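Local structure of beta-galactosidase (Streptococcus pneumoniae, 4CU9) at residues L100-G105 with K154-K159; H124-N127 with N131-A134. The protein is a multidomain beta-galactosidase represented here by its carbohydrate-binding module, which probably recognises sugars rather than cleaving them. All coordinates share one frame; numbering follows the deposited sequence.

Contact 1: L100-G105 with K154-K159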
loop_
_atom_site.group_PDB
_atom_site.type_symbol
_atom_site.label_atom_id
_atom_site.label_comp_id
_atom_site.label_asym_id
_atom_site.label_seq_id
_atom_site.Cartn_x
_atom_site.Cartn_y
_atom_site.Cartn_z
ATOM N N LEU A 100 -7.937 0.139 6.426
ATOM C CA LEU A 100 -7.194 -1.129 6.366
ATOM C C LEU A 100 -8.100 -2.217 5.822
ATOM O O LEU A 100 -9.199 -2.426 6.315
ATOM C CB LEU A 100 -6.681 -1.545 7.753
ATOM C CG LEU A 100 -5.898 -2.861 7.879
ATOM C CD1 LEU A 100 -4.609 -2.818 7.068
ATOM C CD2 LEU A 100 -5.565 -3.129 9.338
ATOM N N GLU A 101 -7.598 -3.000 4.885
ATOM C CA GLU A 101 -8.341 -4.104 4.336
ATOM C C GLU A 101 -7.531 -5.365 4.167
ATOM O O GLU A 101 -6.329 -5.354 3.863
ATOM C CB GLU A 101 -8.947 -3.731 2.975
ATOM C CG GLU A 101 -9.916 -2.574 3.048
ATOM C CD GLU A 101 -10.462 -2.125 1.704
ATOM O OE1 GLU A 101 -9.705 -2.152 0.707
ATOM O OE2 GLU A 101 -11.665 -1.745 1.668
ATOM N N ARG A 102 -8.227 -6.485 4.339
ATOM C CA ARG A 102 -7.636 -7.798 4.121
ATOM C C ARG A 102 -8.244 -8.431 2.879
ATOM O O ARG A 102 -9.420 -8.256 2.599
ATOM C CB ARG A 102 -7.839 -8.700 5.348
ATOM C CG ARG A 102 -9.285 -9.012 5.674
ATOM C CD ARG A 102 -9.383 -9.806 6.976
ATOM N NE ARG A 102 -10.761 -10.023 7.420
ATOM C CZ ARG A 102 -11.504 -11.080 7.113
ATOM N NH1 ARG A 102 -11.033 -12.037 6.341
ATOM N NH2 ARG A 102 -12.732 -11.183 7.600
ATOM N N TYR A 103 -7.436 -9.176 2.130
ATOM C CA TYR A 103 -7.908 -9.787 0.910
ATOM C C TYR A 103 -8.823 -10.970 1.247
ATOM O O TYR A 103 -8.465 -11.805 2.050
ATOM C CB TYR A 103 -6.740 -10.211 0.031
ATOM C CG TYR A 103 -7.169 -10.791 -1.281
ATOM C CD1 TYR A 103 -7.730 -9.972 -2.263
ATOM C CD2 TYR A 103 -7.039 -12.164 -1.545
ATOM C CE1 TYR A 103 -8.142 -10.514 -3.464
ATOM C CE2 TYR A 103 -7.472 -12.704 -2.745
ATOM C CZ TYR A 103 -8.009 -11.867 -3.698
ATOM O OH TYR A 103 -8.423 -12.368 -4.919
ATOM N N VAL A 104 -9.993 -11.013 0.628
ATOM C CA VAL A 104 -10.948 -12.105 0.833
ATOM C C VAL A 104 -11.444 -12.646 -0.512
ATOM O O VAL A 104 -12.459 -13.352 -0.557
ATOM C CB VAL A 104 -12.166 -11.647 1.651
ATOM C CG1 VAL A 104 -11.801 -11.280 3.096
ATOM C CG2 VAL A 104 -12.869 -10.469 0.970
ATOM N N GLY A 105 -10.721 -12.350 -1.602
ATOM C CA GLY A 105 -11.166 -12.787 -2.910
ATOM C C GLY A 105 -10.663 -14.167 -3.298
ATOM O O GLY A 105 -10.143 -14.937 -2.468
ATOM N N LYS A 154 -7.313 -6.433 15.575
ATOM C CA LYS A 154 -7.569 -7.820 15.928
ATOM C C LYS A 154 -6.963 -8.728 14.833
ATOM O O LYS A 154 -7.055 -8.443 13.635
ATOM C CB LYS A 154 -9.065 -8.057 16.124
ATOM C CG LYS A 154 -9.428 -9.507 16.389
ATOM C CD LYS A 154 -10.864 -9.646 16.882
ATOM C CE LYS A 154 -11.170 -11.114 17.140
ATOM N NZ LYS A 154 -12.290 -11.304 18.096
ATOM N N ALA A 155 -6.315 -9.805 15.271
ATOM C CA ALA A 155 -5.603 -10.688 14.378
ATOM C C ALA A 155 -6.499 -11.255 13.273
ATOM O O ALA A 155 -7.625 -11.675 13.526
ATOM C CB ALA A 155 -4.948 -11.810 15.165
ATOM N N VAL A 156 -5.999 -11.215 12.045
ATOM C CA VAL A 156 -6.672 -11.780 10.898
ATOM C C VAL A 156 -5.666 -12.607 10.109
ATOM O O VAL A 156 -4.443 -12.393 10.178
ATOM C CB VAL A 156 -7.276 -10.689 9.963
ATOM C CG1 VAL A 156 -8.376 -9.881 10.674
ATOM C CG2 VAL A 156 -6.215 -9.735 9.465
ATOM N N LYS A 157 -6.197 -13.560 9.368
ATOM C CA LYS A 157 -5.435 -14.360 8.425
ATOM C C LYS A 157 -5.644 -13.815 7.026
ATOM O O LYS A 157 -6.781 -13.518 6.636
ATOM C CB LYS A 157 -5.904 -15.806 8.502
ATOM C CG LYS A 157 -5.508 -16.483 9.807
ATOM C CD LYS A 157 -5.952 -17.955 9.847
ATOM N N ALA A 158 -4.557 -13.677 6.262
ATOM C CA ALA A 158 -4.632 -13.134 4.928
ATOM C C ALA A 158 -3.386 -13.452 4.100
ATOM O O ALA A 158 -2.273 -13.641 4.626
ATOM C CB ALA A 158 -4.826 -11.624 4.989
ATOM N N LYS A 159 -3.606 -13.505 2.808
ATOM C CA LYS A 159 -2.538 -13.660 1.822
ATOM C C LYS A 159 -2.071 -12.305 1.303
ATOM O O LYS A 159 -1.010 -12.202 0.659
ATOM C CB LYS A 159 -3.053 -14.512 0.682
ATOM C CG LYS A 159 -3.210 -15.962 1.108
ATOM C CD LYS A 159 -3.808 -16.888 0.072
ATOM C CE LYS A 159 -4.021 -18.253 0.759
ATOM N NZ LYS A 159 -4.449 -19.388 -0.104
HETATM O O HOH W 1 -8.468 -12.276 4.923
HETATM O O HOH W 2 -6.252 -13.505 1.775
#
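The backbones carrying Arg-102 and Ala-158 run in roughly the same direction, with 6.2 Å between Arg-102 CA and Ala-158 CA, yet no direct hydrogen bond joins them. Side chains and water bridge the gap. The aliphatic part of Arg-102 lies obliquely over Val-156, its CD 3.8 Å from Val-156 CB. With chi1 -64°, Val-156 CG1 lies beside the backbone N, and CB and both methyls come together against Arg-102 CD; CG1 also approaches Arg-102 NE. Nearer the backbone, Arg-102 CB lies 4.2 Å from Ala-158 CB. The module is a beta-sandwich of the galactose-binding type, and the contact lies where strand 149-158 passes into strand 160-166, which pairs with strand 97-103. Two waters link the polar groups across the contact. The first lies in the guanidinium plane, accepts from Arg-102 NH1 at 2.9 Å and donates to Tyr-103 O and, at 2.7 Å, to Lys-157 O. The second donates to Tyr-103 O and accepts from Lys-159 N at 2.8 Å. Tyr-103 O thus receives two water bonds, and the two bridges tie the end of strand 97-103 to the last residues of strand 149-158 and to the turn after it. The Tyr-103 ring is covered on one face by the Gly-105 backbone, and its hydroxyl is hydrogen-bonded to Pro-106 O.

Contact 2: H124-N127 with N131-A134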
loop_
_atom_site.group_PDB
_atom_site.type_symbol
_atom_site.label_atom_id
_atom_site.label_comp_id
_atom_site.label_asym_id
_atom_site.label_seq_id
_atom_site.Cartn_x
_atom_site.Cartn_y
_atom_site.Cartn_z
ATOM N N HIS A 124 -7.370 -8.244 -12.921
ATOM C CA HIS A 124 -6.828 -8.903 -11.735
ATOM C C HIS A 124 -7.851 -8.806 -10.574
ATOM O O HIS A 124 -8.493 -7.770 -10.381
ATOM C CB HIS A 124 -5.498 -8.288 -11.316
ATOM C CG HIS A 124 -4.743 -9.119 -10.318
ATOM N ND1 HIS A 124 -4.989 -9.090 -8.961
ATOM C CD2 HIS A 124 -3.816 -10.092 -10.510
ATOM C CE1 HIS A 124 -4.193 -9.959 -8.358
ATOM N NE2 HIS A 124 -3.477 -10.582 -9.280
ATOM N N PRO A 125 -8.011 -9.868 -9.792
ATOM C CA PRO A 125 -9.027 -9.789 -8.697
ATOM C C PRO A 125 -8.815 -8.693 -7.645
ATOM O O PRO A 125 -9.753 -8.307 -6.982
ATOM C CB PRO A 125 -9.015 -11.205 -8.102
ATOM C CG PRO A 125 -7.729 -11.802 -8.538
ATOM C CD PRO A 125 -7.400 -11.199 -9.867
ATOM N N PHE A 126 -7.590 -8.161 -7.535
ATOM C CA PHE A 126 -7.300 -7.038 -6.674
ATOM C C PHE A 126 -8.119 -5.812 -7.062
ATOM O O PHE A 126 -8.425 -4.988 -6.207
ATOM C CB PHE A 126 -5.813 -6.676 -6.678
ATOM C CG PHE A 126 -4.974 -7.547 -5.805
ATOM C CD1 PHE A 126 -5.442 -8.753 -5.277
ATOM C CD2 PHE A 126 -3.705 -7.160 -5.517
ATOM C CE1 PHE A 126 -4.627 -9.518 -4.452
ATOM C CE2 PHE A 126 -2.877 -7.924 -4.730
ATOM C CZ PHE A 126 -3.341 -9.087 -4.167
ATOM N N ASN A 127 -8.561 -5.740 -8.305
ATOM C CA ASN A 127 -9.254 -4.586 -8.776
ATOM C C ASN A 127 -10.761 -4.602 -8.502
ATOM O O ASN A 127 -11.444 -3.618 -8.779
ATOM C CB ASN A 127 -8.949 -4.384 -10.261
ATOM C CG ASN A 127 -9.242 -2.983 -10.738
ATOM O OD1 ASN A 127 -8.958 -2.011 -10.053
ATOM N ND2 ASN A 127 -9.818 -2.871 -11.929
ATOM N N ASN A 131 -13.581 -7.912 -3.121
ATOM C CA ASN A 131 -12.548 -8.870 -2.687
ATOM C C ASN A 131 -11.686 -8.360 -1.535
ATOM O O ASN A 131 -10.666 -8.988 -1.192
ATOM C CB ASN A 131 -11.672 -9.230 -3.875
ATOM C CG ASN A 131 -12.395 -10.106 -4.891
ATOM O OD1 ASN A 131 -13.355 -10.777 -4.549
ATOM N ND2 ASN A 131 -11.933 -10.088 -6.156
ATOM N N TRP A 132 -12.127 -7.271 -0.900
ATOM C CA TRP A 132 -11.370 -6.644 0.181
ATOM C C TRP A 132 -12.373 -6.372 1.320
ATOM O O TRP A 132 -13.453 -5.810 1.079
ATOM C CB TRP A 132 -10.716 -5.357 -0.280
ATOM C CG TRP A 132 -9.662 -5.587 -1.351
ATOM C CD1 TRP A 132 -9.829 -5.462 -2.677
ATOM C CD2 TRP A 132 -8.314 -5.984 -1.154
ATOM N NE1 TRP A 132 -8.660 -5.739 -3.359
ATOM C CE2 TRP A 132 -7.712 -6.096 -2.440
ATOM C CE3 TRP A 132 -7.541 -6.266 -0.025
ATOM C CZ2 TRP A 132 -6.396 -6.446 -2.595
ATOM C CZ3 TRP A 132 -6.251 -6.626 -0.192
ATOM C CH2 TRP A 132 -5.678 -6.720 -1.450
ATOM N N GLU A 133 -11.973 -6.743 2.522
ATOM C CA GLU A 133 -12.785 -6.547 3.741
ATOM C C GLU A 133 -12.070 -5.594 4.705
ATOM O O GLU A 133 -10.905 -5.817 5.072
ATOM C CB GLU A 133 -13.037 -7.915 4.385
ATOM C CG GLU A 133 -13.775 -7.896 5.720
ATOM C CD GLU A 133 -15.267 -7.787 5.607
ATOM O OE1 GLU A 133 -15.781 -7.418 4.517
ATOM O OE2 GLU A 133 -15.941 -8.078 6.630
ATOM N N ALA A 134 -12.801 -4.565 5.147
ATOM C CA ALA A 134 -12.294 -3.584 6.094
ATOM C C ALA A 134 -11.934 -4.198 7.445
ATOM O O ALA A 134 -12.641 -5.092 7.969
ATOM C CB ALA A 134 -13.295 -2.441 6.303
#
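Two side-chain N-H groups of 131-134 grip successive carbonyls of the 3-10 turn 125-127. Asn-131 ND2 donates to Pro-125 O over 2.9 Å in an almost straight bond (173°), with the acceptor lying in the plane of the amide; the same nitrogen brushes Pro-125 CB. Trp-132 holds CG anti to its carbonyl carbon (chi1 -65°), which brings the indole to the turn, and its NE1 donates to Phe-126 O at 3.0 Å. That oxygen sits at the indole edge, close to the ring plane, and both donors are tilted from the planes of the carbonyls they meet. These two bonds dock the loop following helix 117-120 onto the start of strand 132-139 in the beta-sandwich. The turn is braced internally: Asn-127 N reaches back to His-124 O, while Phe-126 N donates to His-124 ND1 at 3.1 Å. His-124 NE2 is bonded to Glu-109 O, which fixes the rotation of the imidazole. The aromatic contact is a T-shaped stack, in which the edge of the Trp-132 six-membered ring meets the face of Phe-126 with the planes at 65° and the centroids 5.0 Å apart. Trp-132 CZ2 provides the touching corner, 3.7 Å from Phe-126 CD1. Against the opposite face of Phe-126 comes His-124 CE1, 3.5 Å above the ring plane, so the phenyl ring is held between imidazole and indole. Trp-132 makes a cation-pi contact with Arg-162.

How the contacts relate
Strand 97-103 connects the two contacts, whose centres lie 10 Å apart. The pairing with strand 132-139, carried just beyond the strand ends, brings Arg-102 N to 2.9 Å from Glu-133 O and Val-104 N to 2.8 Å from Asn-131 O, both probable hydrogen bonds, so the residues flanking Tyr-103 are tied to contact 2. The ring of Tyr-103 then extends the aromatic cluster of contact 2, meeting Trp-132 edge-to-face and also touching Phe-126. In sequence, contact 2 falls between the two segments of contact 1. Neither includes a residue of the calcium site, formed by Tyr-37, Asp-40, Asp-42, Ile-177 and Glu-178. A 1,2-ethanediol, probably from the crystallisation liquor, lies about 4 Å from the Trp-132 side chain.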